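Local coordinates for protein phthiocerol synthesis polyketide synthase type I PpsC (Mycobacterium tuberculosis, PDB 7AHB) that probably loads the extender unit onto the acyl carrier protein, through this acyltransferase domain, during the polyketide assembly that leads to phthiocerol lipids, at residues T160-R165 against S253-L258. Sequence-based numbering, arbitrary orientation.
Sequences TAVRSR and SELADL
Glu254 OE2 and Arg165 NH1 form a salt bridge of 2.6 Å, a compact example of how a charged pair can sit beside a small apolar patch. The two side chains cross at about a right angle, and the guanidinium and carboxylate planes stand 43° apart. The second terminal nitrogen, Arg165 NH2, stays 3.4 Å from Glu254 OE2, and the oxygen approaches the guanidinium obliquely; NH1 alone makes the short contact, without the paired bonds of a bidentate bridge. Bends at chi2 and chi3 of Arg165 swing its guanidinium across to the acid.

Beside the bridge lies the hydrophobic part, which centres on the two methyls of Val162. Val162 CG1, set anti to the backbone N (chi1 170°), comes within 3.7 Å of Glu254 CB, the aliphatic root of the acid, and also nears Leu255 CG. Val162 CG2 meets Leu255 CD2, also at 3.7 Å, as the valine and leucine side chains run past each other in opposite directions.

Leu255 is where the chain leaves helix 248-254, and it starts a type I turn closed by Leu258 N to Leu255 O at 2.9 Å. The contact thus seats the end of that helix on the flank of helix 153-167, which adds a hydrogen bond from Arg158 NH2 to Glu254 O. Nearby side chains of the acyltransferase domain come from helix 106-126, where Glu107 touches Arg165, and from helix 287-295, where Ala287 meets Leu255 and Trp290 meets Leu258.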
ATOM      1  N   THR A 160      -2.149   7.291  10.469  1.00 18.99           N
ATOM      2  CA  THR A 160      -0.994   7.625   9.645  1.00 22.91           C
ATOM      3  C   THR A 160      -0.135   8.689  10.305  1.00 18.50           C
ATOM      4  O   THR A 160       1.093   8.555  10.338  1.00 16.74           O
ATOM      5  CB  THR A 160      -1.454   8.083   8.267  1.00 18.53           C
ATOM      6  OG1 THR A 160      -2.269   7.048   7.700  1.00 15.26           O
ATOM      7  CG2 THR A 160      -0.300   8.332   7.361  1.00 15.58           C
ATOM      8  N   ALA A 161      -0.772   9.709  10.888  1.00 16.33           N
ATOM      9  CA  ALA A 161      -0.045  10.797  11.537  1.00 20.61           C
ATOM     10  C   ALA A 161       0.756  10.304  12.733  1.00 21.64           C
ATOM     11  O   ALA A 161       1.932  10.659  12.895  1.00 17.62           O
ATOM     12  CB  ALA A 161      -1.017  11.881  11.989  1.00 16.24           C
ATOM     13  N   VAL A 162       0.128   9.492  13.587  1.00 15.57           N
ATOM     14  CA  VAL A 162       0.807   8.971  14.769  1.00 19.05           C
ATOM     15  C   VAL A 162       1.975   8.082  14.353  1.00 16.48           C
ATOM     16  O   VAL A 162       3.119   8.298  14.755  1.00 17.71           O
ATOM     17  CB  VAL A 162      -0.184   8.200  15.662  1.00 17.83           C
ATOM     18  CG1 VAL A 162       0.567   7.447  16.750  1.00 19.91           C
ATOM     19  CG2 VAL A 162      -1.226   9.140  16.276  1.00 20.15           C
ATOM     20  N   ARG A 163       1.695   7.053  13.548  1.00 19.68           N
ATOM     21  CA  ARG A 163       2.733   6.097  13.175  1.00 21.23           C
ATOM     22  C   ARG A 163       3.896   6.797  12.498  1.00 19.08           C
ATOM     23  O   ARG A 163       5.058   6.542  12.829  1.00 17.94           O
ATOM     24  CB  ARG A 163       2.172   5.015  12.251  1.00 21.92           C
ATOM     25  CG  ARG A 163       3.228   3.986  11.811  1.00 20.05           C
ATOM     26  CD  ARG A 163       2.687   3.132  10.652  1.00 23.73           C
ATOM     27  NE  ARG A 163       2.279   3.987   9.535  1.00 23.05           N
ATOM     28  CZ  ARG A 163       1.194   3.790   8.795  1.00 20.21           C
ATOM     29  NH1 ARG A 163       0.392   2.729   9.001  1.00 22.52           N
ATOM     30  NH2 ARG A 163       0.939   4.632   7.818  1.00 26.13           N
ATOM     31  N   SER A 164       3.601   7.684  11.536  1.00 15.21           N
ATOM     32  CA  SER A 164       4.674   8.340  10.787  1.00 20.15           C
ATOM     33  C   SER A 164       5.496   9.268  11.670  1.00 18.41           C
ATOM     34  O   SER A 164       6.710   9.395  11.471  1.00 19.15           O
ATOM     35  CB  SER A 164       4.110   9.100   9.584  1.00 20.90           C
ATOM     36  OG  SER A 164       3.315  10.186   9.962  1.00 17.63           O
ATOM     37  N   ARG A 165       4.872   9.922  12.648  1.00 19.19           N
ATOM     38  CA  ARG A 165       5.646  10.750  13.567  1.00 24.05           C
ATOM     39  C   ARG A 165       6.562   9.902  14.440  1.00 24.95           C
ATOM     40  O   ARG A 165       7.682  10.323  14.770  1.00 24.64           O
ATOM     41  CB  ARG A 165       4.723  11.581  14.449  1.00 23.90           C
ATOM     42  CG  ARG A 165       5.482  12.543  15.344  1.00 27.82           C
ATOM     43  CD  ARG A 165       4.996  12.476  16.791  1.00 31.83           C
ATOM     44  NE  ARG A 165       3.564  12.737  16.898  1.00 31.08           N
ATOM     45  CZ  ARG A 165       2.662  11.864  17.342  1.00 29.41           C
ATOM     46  NH1 ARG A 165       3.031  10.649  17.730  1.00 29.43           N
ATOM     47  NH2 ARG A 165       1.372  12.213  17.379  1.00 32.68           N
ATOM     48  N   SER A 253      -0.508   3.709  23.059  1.00 23.63           N
ATOM     49  CA  SER A 253      -0.892   4.836  23.904  1.00 25.18           C
ATOM     50  C   SER A 253      -1.560   5.935  23.090  1.00 26.53           C
ATOM     51  O   SER A 253      -2.659   6.395  23.426  1.00 24.86           O
ATOM     52  CB  SER A 253       0.344   5.381  24.626  1.00 27.09           C
ATOM     53  OG  SER A 253       0.007   6.429  25.492  1.00 29.92           O
ATOM     54  N   GLU A 254      -0.910   6.374  22.013  1.00 27.32           N
ATOM     55  CA  GLU A 254      -1.423   7.526  21.281  1.00 31.98           C
ATOM     56  C   GLU A 254      -2.725   7.212  20.553  1.00 31.54           C
ATOM     57  O   GLU A 254      -3.548   8.108  20.343  1.00 27.20           O
ATOM     58  CB  GLU A 254      -0.379   8.010  20.278  1.00 30.69           C
ATOM     59  CG  GLU A 254       0.931   8.390  20.903  1.00 30.71           C
ATOM     60  CD  GLU A 254       1.165   9.848  20.870  1.00 36.76           C
ATOM     61  OE1 GLU A 254       0.459  10.580  21.612  1.00 39.44           O
ATOM     62  OE2 GLU A 254       2.064  10.286  20.101  1.00 40.17           O
ATOM     63  N   LEU A 255      -2.915   5.960  20.138  1.00 18.16           N
ATOM     64  CA  LEU A 255      -4.133   5.548  19.455  1.00 21.58           C
ATOM     65  C   LEU A 255      -5.108   4.852  20.400  1.00 21.77           C
ATOM     66  O   LEU A 255      -6.032   4.173  19.942  1.00 19.99           O
ATOM     67  CB  LEU A 255      -3.785   4.642  18.274  1.00 19.22           C
ATOM     68  CG  LEU A 255      -2.930   5.306  17.211  1.00 18.81           C
ATOM     69  CD1 LEU A 255      -2.353   4.297  16.220  1.00 19.08           C
ATOM     70  CD2 LEU A 255      -3.728   6.354  16.471  1.00 20.46           C
ATOM     71  N   ALA A 256      -4.916   5.013  21.711  1.00 20.23           N
ATOM     72  CA  ALA A 256      -5.765   4.334  22.685  1.00 22.55           C
ATOM     73  C   ALA A 256      -7.241   4.614  22.432  1.00 23.69           C
ATOM     74  O   ALA A 256      -8.084   3.731  22.603  1.00 24.35           O
ATOM     75  CB  ALA A 256      -5.393   4.773  24.106  1.00 24.54           C
ATOM     76  N   ASP A 257      -7.567   5.832  22.016  1.00 23.07           N
ATOM     77  CA  ASP A 257      -8.945   6.266  21.841  1.00 26.38           C
ATOM     78  C   ASP A 257      -9.505   5.906  20.479  1.00 27.08           C
ATOM     79  O   ASP A 257     -10.681   6.188  20.226  1.00 26.01           O
ATOM     80  CB  ASP A 257      -9.054   7.776  22.039  1.00 24.42           C
ATOM     81  CG  ASP A 257      -8.765   8.194  23.466  1.00 28.94           C
ATOM     82  OD1 ASP A 257      -8.933   7.363  24.385  1.00 27.84           O
ATOM     83  OD2 ASP A 257      -8.367   9.358  23.657  1.00 29.22           O
ATOM     84  N   LEU A 258      -8.704   5.284  19.614  1.00 18.60           N
ATOM     85  CA  LEU A 258      -9.188   4.876  18.302  1.00 20.10           C
ATOM     86  C   LEU A 258     -10.263   3.796  18.460  1.00 18.94           C
ATOM     87  O   LEU A 258     -10.015   2.725  19.027  1.00 19.17           O
ATOM     88  CB  LEU A 258      -8.042   4.354  17.451  1.00 18.92           C
ATOM     89  CG  LEU A 258      -8.381   4.012  16.000  1.00 19.81           C
ATOM     90  CD1 LEU A 258      -8.704   5.266  15.203  1.00 22.80           C
ATOM     91  CD2 LEU A 258      -7.246   3.241  15.349  1.00 20.17           C
TER